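Local coordinates for protein STI-1 (Caenorhabditis elegans, PDB 4GCN) that binds the chaperones Hsp70 and Hsp90, inhibits the ATPase activity of Hsp90 and raises longevity and thermotolerance, at residues 92-97 against 104-109; 43-48 against 65-70; 16-19 against 25-28. One frame throughout, in Å; residues are numbered along the deposited sequence. Where two conformers were deposited one is given.

The three contacts each join two successive helices of one predicted tetratricopeptide repeat in this N-terminal domain: contact 3 in the first repeat, contact 2 in the second and contact 1 in the third. Contact 2 lies near the centre of the domain and is buried, whereas contacts 1 and 3 are partly buried and lie on opposite sides of that centre. Aromatic rings dominate contact 1; a tyrosine, an alanine, a lysine stem and an asparagine oxygen make contact 2; alanines and a lysine chain form contact 3. Contacts 2 and 3 meet through Lys48 with His28 and Asn47 with Asn16, probably equivalent to Hop's two-carboxylate clamp asparagines; Trp105 joins contacts 1 and 2 on Glu66 and Val69.

Contact 1. Residues 92-97 against 104-109; sequences AFQKQN and QWFHRS
Phe93 brings an edge of its ring against the indole of Trp105 where helix 79-95 meets helix 99-112, the helical hairpin of the third predicted tetratricopeptide repeat. Phe93 CE2 approaches Trp105 NE1 at 3.5 Å and reaches Trp105 CD1 almost as closely, so the outer side of the five-membered ring does the touching. The two planes are near parallel, 26° apart, but slid so far that they scarcely overlap, with the Phe93 and Trp105 five-membered ring centroids 5.4 Å from each other. On the far helix, Arg108 NH1 sits over one face of the indole, 3.3 Å above its plane and displaced toward the rim. Phe93 also packs on Val62 of helix 58-74, which ties the hairpin to the preceding repeat.

One residue on, Gln94 carries its CG beside the backbone N (chi1 -75°) and then runs extended, which delivers the amide to the edge of the Phe106 ring. Gln94 OE1 lies 3.3 Å from Phe106 CZ, near the ring plane, and the amide stands almost upright to that ring at 79°. The same oxygen accepts a hydrogen bond from Lys121, while Phe106 continues onto Val122 and Leu125 of helix 116-126. At the end of the segment a Schellman motif closes helix 79-95: Asp98 N bonds to Phe93 O, and Asn97 N, of the C-prime residue with positive phi, to Gln94 O at 2.9 Å.

Contact 2. Residues 43-48 against 65-70; sequences TFYNNK and CEKAVE
Tyr45 overlaps Lys67 and Ala68 with its CB and the CD1 part of its ring, and more of its surface is covered here than that of any other residue in the contact. Helices 42-54 and 58-74 run antiparallel as the hairpin of the second predicted tetratricopeptide repeat; the axes of the two short segments come within 8.2 Å at 165°. Ala68 makes this closeness possible: with nothing beyond CB, it lets Tyr45 CA and Ala68 CA approach to 5.2 Å, and Tyr45 CB rests 3.9 Å from Ala68 CB.

The tyrosine ring is aimed by chi1 of -57°, which sets CG beside the backbone N and anti to the carbonyl carbon. There Tyr45 CD1 meets the stem of Lys67 at CB, 3.8 Å away, and the lysine CD lies near both CD1 and CE1 as the two side chains cross at about a right angle. The ring's hydroxyl is hydrogen-bonded to the backbone oxygen of Pro39, which fixes its outer end.

Asn46 directs OD1 onto the methyl of Ala68, Asn46 OD1 to Ala68 CB being 3.3 Å, while its ND2 makes a weak hydrogen bond to Leu81 O. Ala68 and Asn46 both also touch Ala85 of helix 79-95, so this hairpin is continued into the next repeat. With no polar bond joining the two segments, their adhesion rests on close fit and largely apolar contact, with one amide oxygen set against a methyl; the Tyr45 hydroxyl and, weakly, the Asn46 ND2 find their partners in backbone oxygens outside them.

Contact 3. Residues 16-19 against 25-28; sequences NAAY and EKAH
Ala18 faces Lys26 and Ala27 across the hairpin of the first predicted tetratricopeptide repeat, where helix 3-20 packs on helix 24-37. Its methyl is met along most of the lysine chain: Ala18 CB is 3.5 Å from Lys26 CG, a tight carbon pair, and CD lies equally near. Lys26 reaches this place because its CG stands anti to the backbone N (chi1 172°) and the next two torsions stay extended, carrying the chain alongside the neighbouring helix before it bends at chi4. The ammonium end thus comes to rest by the helix backbone, with Lys26 NZ 3.7 Å from Ala18 CA. A serine in place of Lys26 would probably leave the methyl of Ala18 without the aliphatic cover that now lies along it.

Ala27 packs beside this pair. Its small side chain allows the helices to close until Ala18 CA and Ala27 CA are 5.0 Å apart, and its CB packs against both Ala18 and Tyr19. The Tyr19 side chain leads away from residues 25-28, to Phe24 and Tyr31 of the same partner helix and to Ala50 and Val51 of helix 42-54; against 25-28 its CB does the packing, Tyr19 CB lying 4.1 Å from Ala27 CB.

Contact 1. Residues 92-97 against 104-109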
ATOM      1  N   ALA A  92       5.081   1.836   8.373  1.00 22.35           N
ATOM      2  CA  ALA A  92       5.766   0.563   8.495  1.00 20.56           C
ATOM      3  C   ALA A  92       7.213   0.739   8.971  1.00 23.42           C
ATOM      4  O   ALA A  92       7.692  -0.074   9.738  1.00 24.63           O
ATOM      5  CB  ALA A  92       5.713  -0.276   7.187  1.00 19.54           C
ATOM      6  N   PHE A  93       7.899   1.783   8.496  1.00 23.79           N
ATOM      7  CA  PHE A  93       9.207   2.156   8.981  1.00 23.97           C
ATOM      8  C   PHE A  93       9.231   2.639  10.419  1.00 23.64           C
ATOM      9  O   PHE A  93      10.062   2.188  11.217  1.00 23.86           O
ATOM     10  CB  PHE A  93       9.910   3.110   8.069  1.00 21.70           C
ATOM     11  CG  PHE A  93      10.713   2.437   6.991  1.00 22.45           C
ATOM     12  CD1 PHE A  93      11.777   1.572   7.323  1.00 23.25           C
ATOM     13  CD2 PHE A  93      10.426   2.653   5.667  1.00 22.68           C
ATOM     14  CE1 PHE A  93      12.579   1.042   6.350  1.00 22.87           C
ATOM     15  CE2 PHE A  93      11.213   2.057   4.654  1.00 22.41           C
ATOM     16  CZ  PHE A  93      12.265   1.255   5.002  1.00 22.86           C
ATOM     17  N   GLN A  94       8.263   3.421  10.816  1.00 23.38           N
ATOM     18  CA  GLN A  94       8.136   3.729  12.236  1.00 25.63           C
ATOM     19  C   GLN A  94       8.010   2.482  13.117  1.00 25.67           C
ATOM     20  O   GLN A  94       8.564   2.416  14.216  1.00 23.95           O
ATOM     21  CB  GLN A  94       6.923   4.588  12.548  1.00 26.68           C
ATOM     22  CG  GLN A  94       6.996   6.027  12.190  1.00 27.58           C
ATOM     23  CD  GLN A  94       5.751   6.746  12.642  1.00 28.25           C
ATOM     24  OE1 GLN A  94       4.757   6.642  11.964  1.00 28.18           O
ATOM     25  NE2 GLN A  94       5.812   7.464  13.804  1.00 29.42           N
ATOM     26  N   LYS A  95       7.255   1.519  12.651  1.00 24.12           N
ATOM     27  CA  LYS A  95       7.057   0.314  13.411  1.00 27.17           C
ATOM     28  C   LYS A  95       8.327  -0.547  13.497  1.00 26.80           C
ATOM     29  O   LYS A  95       8.419  -1.406  14.331  1.00 28.66           O
ATOM     30  CB  LYS A  95       5.945  -0.497  12.816  1.00 27.25           C
ATOM     31  CG  LYS A  95       4.599   0.164  12.841  1.00 27.68           C
ATOM     32  CD  LYS A  95       4.003   0.021  14.234  1.00 32.16           C
ATOM     33  CE  LYS A  95       2.634   0.658  14.299  1.00 38.06           C
ATOM     34  NZ  LYS A  95       1.879   0.117  15.487  1.00 40.79           N
ATOM     35  N   GLN A  96       9.264  -0.321  12.592  1.00 24.45           N
ATOM     36  CA  GLN A  96      10.582  -0.906  12.620  1.00 26.54           C
ATOM     37  C   GLN A  96      11.592  -0.054  13.387  1.00 27.15           C
ATOM     38  O   GLN A  96      12.784  -0.340  13.310  1.00 28.03           O
ATOM     39  CB  GLN A  96      11.071  -1.109  11.161  1.00 24.95           C
ATOM     40  CG  GLN A  96      10.242  -2.128  10.414  1.00 27.64           C
ATOM     41  CD  GLN A  96      10.745  -2.439   9.015  1.00 27.78           C
ATOM     42  OE1 GLN A  96      11.668  -3.267   8.830  1.00 26.75           O
ATOM     43  NE2 GLN A  96      10.125  -1.791   8.016  1.00 24.98           N
ATOM     44  N   ASN A  97      11.137   0.983  14.110  1.00 27.52           N
ATOM     45  CA  ASN A  97      12.014   1.914  14.831  1.00 27.05           C
ATOM     46  C   ASN A  97      13.025   2.618  13.909  1.00 26.88           C
ATOM     47  O   ASN A  97      14.116   2.970  14.352  1.00 27.97           O
ATOM     48  CB  ASN A  97      12.777   1.189  15.947  1.00 31.46           C
ATOM     49  CG  ASN A  97      13.360   2.134  17.016  1.00 36.06           C
ATOM     50  OD1 ASN A  97      14.460   1.873  17.610  1.00 39.84           O
ATOM     51  ND2 ASN A  97      12.649   3.247  17.265  1.00 35.06           N
ATOM     52  N   GLN A 104      11.781   9.958   5.535  1.00 23.33           N
ATOM     53  CA  GLN A 104      12.022  10.025   4.057  1.00 25.17           C
ATOM     54  C   GLN A 104      10.701   9.738   3.312  1.00 24.87           C
ATOM     55  O   GLN A 104      10.370  10.471   2.366  1.00 24.19           O
ATOM     56  CB  GLN A 104      13.076   9.037   3.552  1.00 26.93           C
ATOM     57  CG  GLN A 104      14.525   9.524   3.654  1.00 30.07           C
ATOM     58  CD  GLN A 104      15.526   8.407   3.373  1.00 31.96           C
ATOM     59  OE1 GLN A 104      15.316   7.593   2.466  1.00 31.58           O
ATOM     60  NE2 GLN A 104      16.640   8.385   4.132  1.00 31.98           N
ATOM     61  N   TRP A 105       9.960   8.721   3.770  1.00 22.98           N
ATOM     62  CA  TRP A 105       8.773   8.278   3.074  1.00 23.21           C
ATOM     63  C   TRP A 105       7.613   9.279   3.289  1.00 22.94           C
ATOM     64  O   TRP A 105       6.865   9.573   2.381  1.00 21.65           O
ATOM     65  CB  TRP A 105       8.360   6.864   3.511  1.00 23.41           C
ATOM     66  CG  TRP A 105       9.047   5.807   2.725  1.00 22.32           C
ATOM     67  CD1 TRP A 105      10.195   5.108   3.035  1.00 25.51           C
ATOM     68  CD2 TRP A 105       8.631   5.314   1.441  1.00 24.28           C
ATOM     69  NE1 TRP A 105      10.559   4.254   2.003  1.00 25.57           N
ATOM     70  CE2 TRP A 105       9.639   4.333   1.015  1.00 26.48           C
ATOM     71  CE3 TRP A 105       7.605   5.632   0.585  1.00 25.57           C
ATOM     72  CZ2 TRP A 105       9.513   3.624  -0.176  1.00 30.33           C
ATOM     73  CZ3 TRP A 105       7.438   4.873  -0.578  1.00 27.69           C
ATOM     74  CH2 TRP A 105       8.380   3.919  -0.970  1.00 30.65           C
ATOM     75  N   PHE A 106       7.474   9.781   4.502  1.00 22.70           N
ATOM     76  CA  PHE A 106       6.434  10.740   4.831  1.00 23.30           C
ATOM     77  C   PHE A 106       6.592  12.029   4.001  1.00 24.27           C
ATOM     78  O   PHE A 106       5.635  12.606   3.557  1.00 25.44           O
ATOM     79  CB  PHE A 106       6.512  11.043   6.308  1.00 23.92           C
ATOM     80  CG  PHE A 106       5.963   9.936   7.209  1.00 23.64           C
ATOM     81  CD1 PHE A 106       4.879   9.171   6.856  1.00 25.22           C
ATOM     82  CD2 PHE A 106       6.512   9.724   8.458  1.00 25.08           C
ATOM     83  CE1 PHE A 106       4.326   8.196   7.748  1.00 26.41           C
ATOM     84  CE2 PHE A 106       5.985   8.723   9.335  1.00 26.15           C
ATOM     85  CZ  PHE A 106       4.891   7.981   8.966  1.00 24.65           C
ATOM     86  N   HIS A 107       7.806  12.524   3.876  1.00 22.21           N
ATOM     87  CA  HIS A 107       8.072  13.648   3.017  1.00 23.66           C
ATOM     88  C   HIS A 107       7.750  13.412   1.552  1.00 22.36           C
ATOM     89  O   HIS A 107       7.132  14.303   0.941  1.00 22.80           O
ATOM     90  CB  HIS A 107       9.491  14.126   3.172  1.00 25.12           C
ATOM     91  CG  HIS A 107       9.662  15.064   4.324  1.00 26.02           C
ATOM     92  ND1 HIS A 107       8.989  16.249   4.404  1.00 26.13           N
ATOM     93  CD2 HIS A 107      10.460  14.984   5.448  1.00 27.67           C
ATOM     94  CE1 HIS A 107       9.399  16.922   5.531  1.00 29.87           C
ATOM     95  NE2 HIS A 107      10.264  16.140   6.178  1.00 31.19           N
ATOM     96  N   ARG A 108       8.133  12.242   0.988  1.00 21.66           N
ATOM     97  CA  ARG A 108       7.591  11.778  -0.309  1.00 21.25           C
ATOM     98  C   ARG A 108       6.085  11.809  -0.413  1.00 21.67           C
ATOM     99  O   ARG A 108       5.519  12.433  -1.344  1.00 21.19           O
ATOM    100  CB  ARG A 108       8.172  10.445  -0.672  1.00 21.62           C
ATOM    101  CG  ARG A 108       9.642  10.604  -1.083  1.00 21.90           C
ATOM    102  CD  ARG A 108      10.373   9.313  -1.267  1.00 23.48           C
ATOM    103  NE  ARG A 108       9.958   8.709  -2.550  1.00 24.91           N
ATOM    104  CZ  ARG A 108       9.930   7.396  -2.794  1.00 28.31           C
ATOM    105  NH1 ARG A 108      10.359   6.547  -1.884  1.00 30.32           N
ATOM    106  NH2 ARG A 108       9.523   6.914  -3.977  1.00 27.57           N
ATOM    107  N   SER A 109       5.423  11.288   0.620  1.00 21.10           N
ATOM    108  CA  SER A 109       4.050  11.205   0.576  1.00 20.74           C
ATOM    109  C   SER A 109       3.408  12.583   0.557  1.00 23.33           C
ATOM    110  O   SER A 109       2.472  12.814  -0.187  1.00 24.45           O
ATOM    111  CB  SER A 109       3.537  10.434   1.783  1.00 21.62           C
ATOM    112  OG  SER A 109       2.127  10.427   1.759  1.00 20.94           O
TER

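Contact 2. Residues 43-48 against 65-70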
ATOM      1  N   THR A  43      -4.280  -0.841  -6.665  1.00 26.47           N
ATOM      2  CA  THR A  43      -5.111  -1.208  -5.516  1.00 25.50           C
ATOM      3  C   THR A  43      -4.647  -2.550  -4.912  1.00 26.50           C
ATOM      4  O   THR A  43      -4.645  -2.710  -3.702  1.00 28.64           O
ATOM      5  CB  THR A  43      -6.572  -1.388  -5.933  1.00 28.96           C
ATOM      6  OG1 THR A  43      -7.037  -0.179  -6.522  1.00 31.41           O
ATOM      7  CG2 THR A  43      -7.462  -1.729  -4.744  1.00 32.34           C
ATOM      8  N   PHE A  44      -4.199  -3.472  -5.750  1.00 25.76           N
ATOM      9  CA  PHE A  44      -3.860  -4.830  -5.229  1.00 25.45           C
ATOM     10  C   PHE A  44      -2.606  -4.782  -4.373  1.00 24.52           C
ATOM     11  O   PHE A  44      -2.467  -5.554  -3.393  1.00 23.45           O
ATOM     12  CB  PHE A  44      -3.700  -5.855  -6.348  1.00 25.51           C
ATOM     13  CG  PHE A  44      -4.831  -5.908  -7.336  1.00 24.38           C
ATOM     14  CD1 PHE A  44      -6.146  -5.535  -6.991  1.00 24.94           C
ATOM     15  CD2 PHE A  44      -4.586  -6.330  -8.642  1.00 27.03           C
ATOM     16  CE1 PHE A  44      -7.158  -5.566  -7.933  1.00 26.75           C
ATOM     17  CE2 PHE A  44      -5.581  -6.375  -9.566  1.00 26.68           C
ATOM     18  CZ  PHE A  44      -6.866  -5.966  -9.237  1.00 28.43           C
ATOM     19  N   TYR A  45      -1.662  -3.942  -4.797  1.00 24.42           N
ATOM     20  CA  TYR A  45      -0.383  -3.752  -4.091  1.00 23.58           C
ATOM     21  C   TYR A  45      -0.562  -3.028  -2.774  1.00 23.98           C
ATOM     22  O   TYR A  45      -0.047  -3.508  -1.712  1.00 25.93           O
ATOM     23  CB  TYR A  45       0.637  -3.074  -4.988  1.00 24.81           C
ATOM     24  CG  TYR A  45       0.893  -3.818  -6.248  1.00 24.46           C
ATOM     25  CD1 TYR A  45       1.834  -4.845  -6.306  1.00 27.00           C
ATOM     26  CD2 TYR A  45       0.245  -3.494  -7.406  1.00 25.67           C
ATOM     27  CE1 TYR A  45       2.112  -5.511  -7.487  1.00 27.31           C
ATOM     28  CE2 TYR A  45       0.523  -4.161  -8.580  1.00 27.55           C
ATOM     29  CZ  TYR A  45       1.456  -5.182  -8.609  1.00 27.26           C
ATOM     30  OH  TYR A  45       1.713  -5.849  -9.762  1.00 28.80           O
ATOM     31  N   ASN A  46      -1.461  -2.052  -2.762  1.00 23.69           N
ATOM     32  CA  ASN A  46      -1.789  -1.378  -1.545  1.00 22.57           C
ATOM     33  C   ASN A  46      -2.547  -2.328  -0.622  1.00 25.31           C
ATOM     34  O   ASN A  46      -2.303  -2.286   0.580  1.00 25.55           O
ATOM     35  CB  ASN A  46      -2.622  -0.094  -1.730  1.00 22.87           C
ATOM     36  CG  ASN A  46      -1.812   1.112  -2.251  1.00 23.65           C
ATOM     37  OD1 ASN A  46      -0.612   1.192  -2.045  1.00 25.03           O
ATOM     38  ND2 ASN A  46      -2.505   2.078  -2.919  1.00 22.40           N
ATOM     39  N   ASN A  47      -3.473  -3.155  -1.152  1.00 23.29           N
ATOM     40  CA  ASN A  47      -4.245  -4.035  -0.250  1.00 24.42           C
ATOM     41  C   ASN A  47      -3.322  -5.096   0.340  1.00 23.36           C
ATOM     42  O   ASN A  47      -3.398  -5.386   1.496  1.00 22.67           O
ATOM     43  CB  ASN A  47      -5.407  -4.693  -0.993  1.00 26.16           C
ATOM     44  CG  ASN A  47      -6.566  -3.747  -1.269  1.00 30.75           C
ATOM     45  OD1 ASN A  47      -7.613  -4.202  -1.666  1.00 39.16           O
ATOM     46  ND2 ASN A  47      -6.397  -2.473  -1.063  1.00 26.86           N
ATOM     47  N   LYS A  48      -2.359  -5.614  -0.416  1.00 21.90           N
ATOM     48  CA  LYS A  48      -1.410  -6.560   0.135  1.00 24.13           C
ATOM     49  C   LYS A  48      -0.519  -5.934   1.232  1.00 25.24           C
ATOM     50  O   LYS A  48      -0.274  -6.553   2.255  1.00 26.35           O
ATOM     51  CB  LYS A  48      -0.470  -7.089  -0.918  1.00 28.80           C
ATOM     52  CG  LYS A  48      -1.032  -8.284  -1.637  1.00 31.45           C
ATOM     53  CD  LYS A  48       0.021  -9.098  -2.311  1.00 31.42           C
ATOM     54  CE  LYS A  48       1.021  -9.822  -1.429  1.00 31.30           C
ATOM     55  NZ  LYS A  48       0.782 -11.256  -1.081  1.00 29.16           N
ATOM     56  N   CYS A  65       4.535  -1.402  -0.794  1.00 21.39           N
ATOM     57  CA  CYS A  65       4.353   0.024  -1.003  1.00 18.86           C
ATOM     58  C   CYS A  65       5.240   0.486  -2.134  1.00 20.81           C
ATOM     59  O   CYS A  65       4.848   1.303  -2.951  1.00 20.28           O
ATOM     60  CB  CYS A  65       4.709   0.783   0.280  1.00 20.06           C
ATOM     61  SG  CYS A  65       3.533   0.517   1.615  1.00 24.27           S
ATOM     62  N   GLU A  66       6.424  -0.033  -2.165  1.00 21.22           N
ATOM     63  CA  GLU A  66       7.388   0.327  -3.204  1.00 22.76           C
ATOM     64  C   GLU A  66       6.873  -0.131  -4.594  1.00 23.98           C
ATOM     65  O   GLU A  66       6.972   0.593  -5.627  1.00 23.26           O
ATOM     66  CB  GLU A  66       8.738  -0.334  -2.904  1.00 25.36           C
ATOM     67  CG  GLU A  66       9.508   0.256  -1.706  1.00 29.16           C
ATOM     68  CD  GLU A  66      10.668  -0.667  -1.185  1.00 32.99           C
ATOM     69  OE1 GLU A  66      10.872  -1.793  -1.669  1.00 33.09           O
ATOM     70  OE2 GLU A  66      11.412  -0.264  -0.283  1.00 37.69           O
ATOM     71  N   LYS A  67       6.383  -1.359  -4.637  1.00 24.12           N
ATOM     72  CA  LYS A  67       5.660  -1.865  -5.818  1.00 25.29           C
ATOM     73  C   LYS A  67       4.455  -0.950  -6.226  1.00 23.39           C
ATOM     74  O   LYS A  67       4.367  -0.561  -7.369  1.00 23.85           O
ATOM     75  CB  LYS A  67       5.211  -3.333  -5.639  1.00 28.01           C
ATOM     76  CG  LYS A  67       6.296  -4.387  -5.794  1.00 33.19           C
ATOM     77  CD  LYS A  67       5.711  -5.761  -5.395  1.00 35.21           C
ATOM     78  CE  LYS A  67       6.694  -6.906  -5.400  1.00 38.67           C
ATOM     79  NZ  LYS A  67       7.726  -6.781  -6.469  1.00 41.38           N
ATOM     80  N   ALA A  68       3.607  -0.538  -5.284  1.00 22.78           N
ATOM     81  CA  ALA A  68       2.494   0.325  -5.594  1.00 22.31           C
ATOM     82  C   ALA A  68       2.944   1.617  -6.264  1.00 23.52           C
ATOM     83  O   ALA A  68       2.351   2.069  -7.219  1.00 22.79           O
ATOM     84  CB  ALA A  68       1.683   0.620  -4.302  1.00 23.07           C
ATOM     85  N   VAL A  69       3.977   2.230  -5.713  1.00 22.34           N
ATOM     86  CA  VAL A  69       4.497   3.469  -6.228  1.00 23.32           C
ATOM     87  C   VAL A  69       4.994   3.257  -7.649  1.00 22.84           C
ATOM     88  O   VAL A  69       4.667   4.067  -8.547  1.00 26.03           O
ATOM     89  CB  VAL A  69       5.648   4.044  -5.353  1.00 23.25           C
ATOM     90  CG1 VAL A  69       6.358   5.202  -6.040  1.00 23.15           C
ATOM     91  CG2 VAL A  69       5.166   4.441  -3.994  1.00 20.51           C
ATOM     92  N   GLU A  70       5.748   2.204  -7.886  1.00 24.74           N
ATOM     93  CA  GLU A  70       6.319   1.953  -9.206  0.50 26.18           C
ATOM     94  C   GLU A  70       5.203   1.717 -10.251  1.00 28.30           C
ATOM     95  O   GLU A  70       5.192   2.314 -11.350  1.00 26.21           O
ATOM     96  CB  GLU A  70       7.230   0.732  -9.112  0.50 29.08           C
ATOM     97  CG  GLU A  70       8.069   0.479 -10.328  0.50 31.93           C
ATOM     98  CD  GLU A  70       8.991  -0.709 -10.115  0.50 34.59           C
ATOM     99  OE1 GLU A  70       9.542  -0.876  -8.990  0.50 35.09           O
ATOM    100  OE2 GLU A  70       9.134  -1.488 -11.064  0.50 39.12           O
TER

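Contact 3. Residues 16-19 against 25-28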
ATOM      1  N   ASN A  16     -10.660  -9.016   0.068  1.00 27.90           N
ATOM      2  CA  ASN A  16     -11.182  -8.079   1.047  1.00 28.54           C
ATOM      3  C   ASN A  16     -12.069  -8.825   2.017  1.00 28.74           C
ATOM      4  O   ASN A  16     -12.051  -8.553   3.174  1.00 30.91           O
ATOM      5  CB  ASN A  16     -12.015  -6.954   0.418  1.00 29.67           C
ATOM      6  CG  ASN A  16     -11.220  -5.947  -0.434  1.00 30.70           C
ATOM      7  OD1 ASN A  16     -11.856  -5.107  -1.123  1.00 35.38           O
ATOM      8  ND2 ASN A  16      -9.903  -6.011  -0.463  1.00 26.55           N
ATOM      9  N   ALA A  17     -12.857  -9.776   1.549  1.00 29.65           N
ATOM     10  CA  ALA A  17     -13.757 -10.505   2.460  1.00 33.25           C
ATOM     11  C   ALA A  17     -12.968 -11.362   3.488  1.00 30.82           C
ATOM     12  O   ALA A  17     -13.359 -11.448   4.643  1.00 33.46           O
ATOM     13  CB  ALA A  17     -14.808 -11.353   1.690  1.00 31.86           C
ATOM     14  N   ALA A  18     -11.872 -11.988   3.051  1.00 30.30           N
ATOM     15  CA  ALA A  18     -10.971 -12.690   3.965  1.00 29.38           C
ATOM     16  C   ALA A  18     -10.298 -11.675   4.918  1.00 28.65           C
ATOM     17  O   ALA A  18     -10.154 -11.917   6.101  1.00 27.85           O
ATOM     18  CB  ALA A  18      -9.918 -13.457   3.186  1.00 30.31           C
ATOM     19  N   TYR A  19      -9.843 -10.560   4.361  1.00 28.61           N
ATOM     20  CA  TYR A  19      -9.137  -9.557   5.127  1.00 30.12           C
ATOM     21  C   TYR A  19      -9.993  -9.030   6.233  1.00 30.73           C
ATOM     22  O   TYR A  19      -9.509  -8.882   7.350  1.00 33.02           O
ATOM     23  CB  TYR A  19      -8.690  -8.409   4.248  1.00 29.71           C
ATOM     24  CG  TYR A  19      -8.011  -7.251   4.970  1.00 32.04           C
ATOM     25  CD1 TYR A  19      -6.879  -7.446   5.752  1.00 39.49           C
ATOM     26  CD2 TYR A  19      -8.480  -5.947   4.832  1.00 37.35           C
ATOM     27  CE1 TYR A  19      -6.231  -6.379   6.392  1.00 39.60           C
ATOM     28  CE2 TYR A  19      -7.813  -4.881   5.448  1.00 44.88           C
ATOM     29  CZ  TYR A  19      -6.710  -5.115   6.232  1.00 39.16           C
ATOM     30  OH  TYR A  19      -6.108  -4.086   6.871  1.00 44.23           O
ATOM     31  N   GLU A  25      -3.963 -15.131   5.594  1.00 32.76           N
ATOM     32  CA  GLU A  25      -3.440 -16.085   4.598  0.60 35.93           C
ATOM     33  C   GLU A  25      -4.289 -16.129   3.321  1.00 34.39           C
ATOM     34  O   GLU A  25      -3.781 -16.028   2.200  1.00 34.14           O
ATOM     35  CB  GLU A  25      -3.360 -17.505   5.201  0.60 39.52           C
ATOM     36  CG  GLU A  25      -2.248 -17.713   6.210  0.60 42.97           C
ATOM     37  CD  GLU A  25      -2.434 -16.955   7.524  0.60 45.44           C
ATOM     38  OE1 GLU A  25      -3.607 -16.759   7.966  0.60 42.93           O
ATOM     39  OE2 GLU A  25      -1.388 -16.548   8.100  0.60 44.04           O
ATOM     40  N   LYS A  26      -5.590 -16.275   3.501  1.00 36.11           N
ATOM     41  CA  LYS A  26      -6.569 -16.335   2.411  1.00 36.99           C
ATOM     42  C   LYS A  26      -6.615 -14.983   1.679  1.00 33.64           C
ATOM     43  O   LYS A  26      -6.758 -14.945   0.434  1.00 33.51           O
ATOM     44  CB  LYS A  26      -7.956 -16.730   3.017  1.00 40.83           C
ATOM     45  CG  LYS A  26      -9.240 -16.712   2.178  1.00 44.06           C
ATOM     46  CD  LYS A  26     -10.525 -16.935   3.057  1.00 44.49           C
ATOM     47  CE  LYS A  26     -11.904 -16.586   2.423  1.00 48.43           C
ATOM     48  NZ  LYS A  26     -12.959 -15.696   3.123  1.00 38.56           N
ATOM     49  N   ALA A  27      -6.438 -13.891   2.422  1.00 30.14           N
ATOM     50  CA  ALA A  27      -6.455 -12.533   1.813  1.00 27.21           C
ATOM     51  C   ALA A  27      -5.333 -12.443   0.825  1.00 27.22           C
ATOM     52  O   ALA A  27      -5.545 -12.003  -0.289  1.00 26.69           O
ATOM     53  CB  ALA A  27      -6.321 -11.449   2.849  1.00 26.60           C
ATOM     54  N   HIS A  28      -4.133 -12.872   1.249  1.00 27.87           N
ATOM     55  CA  HIS A  28      -2.969 -12.892   0.354  1.00 28.92           C
ATOM     56  C   HIS A  28      -3.180 -13.762  -0.893  1.00 27.47           C
ATOM     57  O   HIS A  28      -2.759 -13.368  -1.996  1.00 29.26           O
ATOM     58  CB  HIS A  28      -1.722 -13.363   1.094  1.00 29.38           C
ATOM     59  CG  HIS A  28      -1.083 -12.307   1.967  1.00 29.98           C
ATOM     60  ND1 HIS A  28      -0.565 -11.151   1.468  1.00 29.51           N
ATOM     61  CD2 HIS A  28      -0.831 -12.297   3.330  1.00 29.62           C
ATOM     62  CE1 HIS A  28      -0.052 -10.431   2.462  1.00 29.52           C
ATOM     63  NE2 HIS A  28      -0.215 -11.127   3.611  1.00 32.77           N
TER